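Local coordinates for protein 5-formaminoimidazole-4-carboxamide-1-(Beta)-D-ribofuranosyl 5'-monophosphate synthetase (Thermococcus kodakarensis, PDB 2PBZ) that binds ATP and probably ligates formate to an imidazole carboxamide ribonucleotide, forming a carbon-nitrogen bond in purine (IMP) biosynthesis, at residues I166-Y177 / V246-D257. Sequence-based numbering, arbitrary orientation.
Sequences IPGVYLYVHFFY and VIGPFALHFAYD. With ATP (adenosine-5'-triphosphate), chain D.
Strands 170-177 and 249-255 run antiparallel, their axes at 148° and 4.7 Å apart at closest, with L171, V173 and F175 in hydrogen-bonded pairs with F254, L252 and F250. Alternating with these, the non-hydrogen-bonded pairs Y170/A255, Y172/H253 and H174/A251 lie on the face that receives ATP. The Y170 ring is sandwiched: CA of A255 lies over one face, 4.1 Å from the ring centroid, and ATP C2' sits over the centre of the other, 3.5 Å above the plane. A255 suits its place because a methyl is small enough to let the ring lie down over the neighbouring strand. Y170 OH bonds to I166 O at 2.7 Å, which probably helps hold the loop whose I166 N donates a hydrogen bond to ATP N1 at 2.8 Å. Were Y170 replaced by an alanine, the ribose would probably lose its aromatic floor and I166 O this donor, and the loop could shift.

With CG anti to its carbonyl carbon (chi1 -57°), Y172 sets its ring edge against the face of H253 in a T-shaped pair, centroids 4.8 Å apart, and its OH bonds to ATP O1A at 3.3 Å. A hydrogen bond between H253 NE2 and D270 OD2 probably steadies the imidazole. On the face bearing L171, V173 and F175 the contact is apolar packing: F175 and F250 lie nearly parallel but slid apart, and F175 CE1 meets L252 CD1 at 3.6 Å. The chemistry thus divides by face: Y170 and Y172 offer rings and hydroxyls to the nucleotide in an ATP-grasp-like domain, while the apolar face packs within the chain and, at L171, against V212 of a second subunit.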
loop_
_atom_site.group_PDB
_atom_site.type_symbol
_atom_site.label_atom_id
_atom_site.label_comp_id
_atom_site.label_asym_id
_atom_site.label_seq_id
_atom_site.Cartn_x
_atom_site.Cartn_y
_atom_site.Cartn_z
ATOM N N ILE A 166 24.188 -2.713 -3.343
ATOM C CA ILE A 166 23.257 -3.729 -3.815
ATOM C C ILE A 166 21.950 -3.090 -4.259
ATOM O O ILE A 166 21.253 -2.464 -3.457
ATOM C CB ILE A 166 22.945 -4.768 -2.719
ATOM C CG1 ILE A 166 24.238 -5.447 -2.250
ATOM C CG2 ILE A 166 21.972 -5.797 -3.256
ATOM C CD1 ILE A 166 24.061 -6.302 -0.997
ATOM N N PRO A 167 21.602 -3.222 -5.550
ATOM C CA PRO A 167 20.344 -2.624 -6.015
ATOM C C PRO A 167 19.268 -3.693 -5.952
ATOM O O PRO A 167 19.533 -4.844 -6.288
ATOM C CB PRO A 167 20.659 -2.217 -7.457
ATOM C CG PRO A 167 22.206 -2.427 -7.590
ATOM C CD PRO A 167 22.441 -3.594 -6.692
ATOM N N GLY A 168 18.071 -3.362 -5.485
ATOM C CA GLY A 168 17.060 -4.402 -5.479
ATOM C C GLY A 168 16.189 -4.541 -4.259
ATOM O O GLY A 168 16.471 -5.336 -3.375
ATOM N N VAL A 169 15.107 -3.777 -4.237
ATOM C CA VAL A 169 14.147 -3.789 -3.154
ATOM C C VAL A 169 14.669 -4.117 -1.757
ATOM O O VAL A 169 15.269 -5.177 -1.491
ATOM C CB VAL A 169 12.958 -4.732 -3.467
ATOM C CG1 VAL A 169 13.412 -6.162 -3.528
ATOM C CG2 VAL A 169 11.881 -4.551 -2.409
ATOM N N TYR A 170 14.417 -3.174 -0.858
ATOM C CA TYR A 170 14.805 -3.303 0.529
ATOM C C TYR A 170 13.559 -3.605 1.336
ATOM O O TYR A 170 12.594 -2.840 1.351
ATOM C CB TYR A 170 15.513 -2.031 0.994
ATOM C CG TYR A 170 16.945 -2.047 0.529
ATOM C CD1 TYR A 170 17.257 -1.925 -0.826
ATOM C CD2 TYR A 170 17.983 -2.336 1.419
ATOM C CE1 TYR A 170 18.560 -2.102 -1.286
ATOM C CE2 TYR A 170 19.288 -2.517 0.965
ATOM C CZ TYR A 170 19.571 -2.405 -0.385
ATOM O OH TYR A 170 20.849 -2.633 -0.837
ATOM N N LEU A 171 13.603 -4.761 1.988
ATOM C CA LEU A 171 12.495 -5.263 2.771
ATOM C C LEU A 171 12.746 -5.246 4.260
ATOM O O LEU A 171 13.806 -5.630 4.736
ATOM C CB LEU A 171 12.189 -6.682 2.307
ATOM C CG LEU A 171 11.929 -6.750 0.799
ATOM C CD1 LEU A 171 12.028 -8.204 0.336
ATOM C CD2 LEU A 171 10.559 -6.149 0.475
ATOM N N TYR A 172 11.737 -4.809 4.990
ATOM C CA TYR A 172 11.835 -4.721 6.430
ATOM C C TYR A 172 10.804 -5.662 7.043
ATOM O O TYR A 172 9.610 -5.375 7.070
ATOM C CB TYR A 172 11.634 -3.260 6.855
ATOM C CG TYR A 172 12.632 -2.345 6.189
ATOM C CD1 TYR A 172 12.533 -2.055 4.829
ATOM C CD2 TYR A 172 13.742 -1.866 6.881
ATOM C CE1 TYR A 172 13.526 -1.323 4.167
ATOM C CE2 TYR A 172 14.743 -1.124 6.227
ATOM C CZ TYR A 172 14.632 -0.862 4.868
ATOM O OH TYR A 172 15.634 -0.177 4.208
ATOM N N VAL A 173 11.286 -6.801 7.526
ATOM C CA VAL A 173 10.419 -7.811 8.102
ATOM C C VAL A 173 10.160 -7.579 9.572
ATOM O O VAL A 173 11.078 -7.440 10.363
ATOM C CB VAL A 173 11.018 -9.213 7.909
ATOM C CG1 VAL A 173 9.951 -10.281 8.184
ATOM C CG2 VAL A 173 11.565 -9.340 6.493
ATOM N N HIS A 174 8.894 -7.559 9.935
ATOM C CA HIS A 174 8.492 -7.325 11.307
ATOM C C HIS A 174 8.115 -8.624 12.020
ATOM O O HIS A 174 7.345 -9.436 11.494
ATOM C CB HIS A 174 7.310 -6.352 11.308
ATOM C CG HIS A 174 7.571 -5.104 10.524
ATOM N ND1 HIS A 174 8.426 -4.116 10.964
ATOM C CD2 HIS A 174 7.149 -4.715 9.296
ATOM C CE1 HIS A 174 8.522 -3.175 10.041
ATOM N NE2 HIS A 174 7.759 -3.515 9.018
ATOM N N PHE A 175 8.657 -8.810 13.220
ATOM C CA PHE A 175 8.378 -10.008 14.018
ATOM C C PHE A 175 7.913 -9.662 15.416
ATOM O O PHE A 175 8.145 -8.562 15.921
ATOM C CB PHE A 175 9.623 -10.880 14.190
ATOM C CG PHE A 175 10.113 -11.522 12.935
ATOM C CD1 PHE A 175 11.222 -11.017 12.269
ATOM C CD2 PHE A 175 9.505 -12.683 12.453
ATOM C CE1 PHE A 175 11.735 -11.657 11.143
ATOM C CE2 PHE A 175 10.004 -13.338 11.325
ATOM C CZ PHE A 175 11.122 -12.825 10.671
ATOM N N PHE A 176 7.273 -10.626 16.052
ATOM C CA PHE A 176 6.827 -10.437 17.418
ATOM C C PHE A 176 6.941 -11.770 18.115
ATOM O O PHE A 176 6.114 -12.646 17.897
ATOM C CB PHE A 176 5.375 -9.959 17.474
ATOM C CG PHE A 176 4.915 -9.585 18.858
ATOM C CD1 PHE A 176 4.936 -8.254 19.279
ATOM C CD2 PHE A 176 4.462 -10.559 19.746
ATOM C CE1 PHE A 176 4.512 -7.896 20.558
ATOM C CE2 PHE A 176 4.032 -10.218 21.037
ATOM C CZ PHE A 176 4.058 -8.881 21.442
ATOM N N TYR A 177 7.976 -11.952 18.926
ATOM C CA TYR A 177 8.079 -13.208 19.640
ATOM C C TYR A 177 7.285 -13.026 20.921
ATOM O O TYR A 177 7.512 -12.078 21.648
ATOM C CB TYR A 177 9.519 -13.556 19.990
ATOM C CG TYR A 177 9.550 -14.791 20.848
ATOM C CD1 TYR A 177 9.132 -16.016 20.336
ATOM C CD2 TYR A 177 9.862 -14.711 22.208
ATOM C CE1 TYR A 177 9.010 -17.130 21.149
ATOM C CE2 TYR A 177 9.742 -15.826 23.034
ATOM C CZ TYR A 177 9.313 -17.031 22.495
ATOM O OH TYR A 177 9.179 -18.128 23.295
ATOM N N VAL A 246 14.873 -10.715 23.360
ATOM C CA VAL A 246 13.744 -10.439 22.467
ATOM C C VAL A 246 12.401 -10.859 23.013
ATOM O O VAL A 246 12.021 -12.036 22.903
ATOM C CB VAL A 246 13.918 -11.142 21.100
ATOM C CG1 VAL A 246 12.745 -10.818 20.191
ATOM C CG2 VAL A 246 15.209 -10.707 20.460
ATOM N N ILE A 247 11.668 -9.904 23.577
ATOM C CA ILE A 247 10.369 -10.221 24.128
ATOM C C ILE A 247 9.198 -9.743 23.293
ATOM O O ILE A 247 8.195 -10.433 23.191
ATOM C CB ILE A 247 10.236 -9.697 25.566
ATOM C CG1 ILE A 247 11.063 -10.581 26.501
ATOM C CG2 ILE A 247 8.781 -9.694 25.997
ATOM C CD1 ILE A 247 10.994 -10.159 27.942
ATOM N N GLY A 248 9.298 -8.580 22.676
ATOM C CA GLY A 248 8.158 -8.160 21.883
ATOM C C GLY A 248 8.448 -8.063 20.403
ATOM O O GLY A 248 8.704 -9.063 19.741
ATOM N N PRO A 249 8.390 -6.842 19.852
ATOM C CA PRO A 249 8.661 -6.641 18.428
ATOM C C PRO A 249 10.148 -6.496 18.102
ATOM O O PRO A 249 10.945 -6.064 18.930
ATOM C CB PRO A 249 7.875 -5.362 18.115
ATOM C CG PRO A 249 8.020 -4.582 19.359
ATOM C CD PRO A 249 7.786 -5.633 20.441
ATOM N N PHE A 250 10.513 -6.872 16.889
ATOM C CA PHE A 250 11.878 -6.701 16.426
ATOM C C PHE A 250 11.792 -6.837 14.922
ATOM O O PHE A 250 10.799 -7.340 14.400
ATOM C CB PHE A 250 12.850 -7.726 17.073
ATOM C CG PHE A 250 12.664 -9.155 16.617
ATOM C CD1 PHE A 250 13.525 -9.714 15.685
ATOM C CD2 PHE A 250 11.648 -9.946 17.140
ATOM C CE1 PHE A 250 13.379 -11.047 15.278
ATOM C CE2 PHE A 250 11.492 -11.270 16.746
ATOM C CZ PHE A 250 12.360 -11.824 15.812
ATOM N N ALA A 251 12.806 -6.358 14.218
ATOM C CA ALA A 251 12.786 -6.447 12.771
ATOM C C ALA A 251 14.148 -6.723 12.176
ATOM O O ALA A 251 15.174 -6.264 12.681
ATOM C CB ALA A 251 12.216 -5.166 12.181
ATOM N N LEU A 252 14.142 -7.490 11.098
ATOM C CA LEU A 252 15.363 -7.803 10.388
ATOM C C LEU A 252 15.284 -7.000 9.092
ATOM O O LEU A 252 14.242 -6.950 8.445
ATOM C CB LEU A 252 15.430 -9.301 10.103
ATOM C CG LEU A 252 15.359 -10.177 11.356
ATOM C CD1 LEU A 252 15.328 -11.640 10.980
ATOM C CD2 LEU A 252 16.554 -9.873 12.236
ATOM N N HIS A 253 16.370 -6.334 8.737
ATOM C CA HIS A 253 16.395 -5.531 7.525
ATOM C C HIS A 253 17.192 -6.247 6.431
ATOM O O HIS A 253 18.303 -6.715 6.661
ATOM C CB HIS A 253 16.983 -4.146 7.840
ATOM C CG HIS A 253 16.226 -3.403 8.902
ATOM N ND1 HIS A 253 16.652 -2.201 9.426
ATOM C CD2 HIS A 253 15.062 -3.695 9.531
ATOM C CE1 HIS A 253 15.784 -1.785 10.332
ATOM N NE2 HIS A 253 14.812 -2.675 10.415
ATOM N N PHE A 254 16.619 -6.336 5.239
ATOM C CA PHE A 254 17.290 -7.037 4.154
ATOM C C PHE A 254 17.364 -6.313 2.842
ATOM O O PHE A 254 16.601 -5.401 2.564
ATOM C CB PHE A 254 16.608 -8.373 3.848
ATOM C CG PHE A 254 16.736 -9.392 4.925
ATOM C CD1 PHE A 254 15.716 -9.572 5.864
ATOM C CD2 PHE A 254 17.857 -10.218 4.974
ATOM C CE1 PHE A 254 15.819 -10.576 6.835
ATOM C CE2 PHE A 254 17.967 -11.222 5.936
ATOM C CZ PHE A 254 16.950 -11.404 6.863
ATOM N N ALA A 255 18.278 -6.793 2.018
ATOM C CA ALA A 255 18.483 -6.281 0.681
ATOM C C ALA A 255 18.206 -7.521 -0.155
ATOM O O ALA A 255 18.903 -8.528 -0.009
ATOM C CB ALA A 255 19.918 -5.834 0.499
ATOM N N TYR A 256 17.181 -7.486 -0.999
ATOM C CA TYR A 256 16.903 -8.661 -1.809
ATOM C C TYR A 256 17.577 -8.555 -3.179
ATOM O O TYR A 256 17.182 -7.754 -4.032
ATOM C CB TYR A 256 15.401 -8.882 -1.960
ATOM C CG TYR A 256 15.083 -10.261 -2.471
ATOM C CD1 TYR A 256 15.469 -11.392 -1.758
ATOM C CD2 TYR A 256 14.440 -10.443 -3.685
ATOM C CE1 TYR A 256 15.228 -12.675 -2.242
ATOM C CE2 TYR A 256 14.193 -11.730 -4.185
ATOM C CZ TYR A 256 14.593 -12.846 -3.453
ATOM O OH TYR A 256 14.366 -14.118 -3.936
ATOM N N ASP A 257 18.611 -9.374 -3.346
ATOM C CA ASP A 257 19.451 -9.467 -4.555
ATOM C C ASP A 257 18.742 -10.501 -5.391
ATOM O O ASP A 257 18.741 -10.479 -6.607
ATOM C CB ASP A 257 20.814 -10.066 -4.163
ATOM C CG ASP A 257 21.990 -9.269 -4.667
ATOM O OD1 ASP A 257 23.133 -9.742 -4.459
ATOM O OD2 ASP A 257 21.783 -8.185 -5.251
HETATM P PG ATP D . 19.755 4.580 10.826
HETATM O O1G ATP D . 20.801 3.582 11.308
HETATM O O2G ATP D . 20.225 6.099 11.292
HETATM O O3G ATP D . 18.292 4.233 11.484
HETATM P PB ATP D . 19.175 3.015 8.696
HETATM O O1B ATP D . 20.180 2.011 9.120
HETATM O O2B ATP D . 17.718 2.648 9.314
HETATM O O3B ATP D . 19.637 4.506 9.193
HETATM P PA ATP D . 18.652 1.775 6.230
HETATM O O1A ATP D . 17.320 1.258 6.620
HETATM O O2A ATP D . 19.766 0.629 6.398
HETATM O O3A ATP D . 19.094 3.125 7.085
HETATM O "O5'" ATP D . 18.636 2.352 4.727
HETATM C "C5'" ATP D . 18.191 1.404 3.805
HETATM C "C4'" ATP D . 18.202 2.151 2.478
HETATM O "O4'" ATP D . 19.545 2.617 2.120
HETATM C "C3'" ATP D . 17.667 1.299 1.328
HETATM O "O3'" ATP D . 16.519 1.910 0.797
HETATM C "C2'" ATP D . 18.778 1.208 0.306
HETATM O "O2'" ATP D . 18.357 1.802 -0.937
HETATM C "C1'" ATP D . 19.987 1.938 0.919
HETATM N N9 ATP D . 21.017 0.915 1.213
HETATM C C8 ATP D . 21.319 0.350 2.436
HETATM N N7 ATP D . 22.276 -0.509 2.318
HETATM C C5 ATP D . 22.657 -0.569 1.014
HETATM C C6 ATP D . 23.642 -1.300 0.278
HETATM N N6 ATP D . 24.465 -2.214 0.943
HETATM N N1 ATP D . 23.744 -1.090 -1.081
HETATM C C2 ATP D . 22.956 -0.212 -1.731
HETATM N N3 ATP D . 22.028 0.495 -1.065
HETATM C C4 ATP D . 21.858 0.354 0.283
#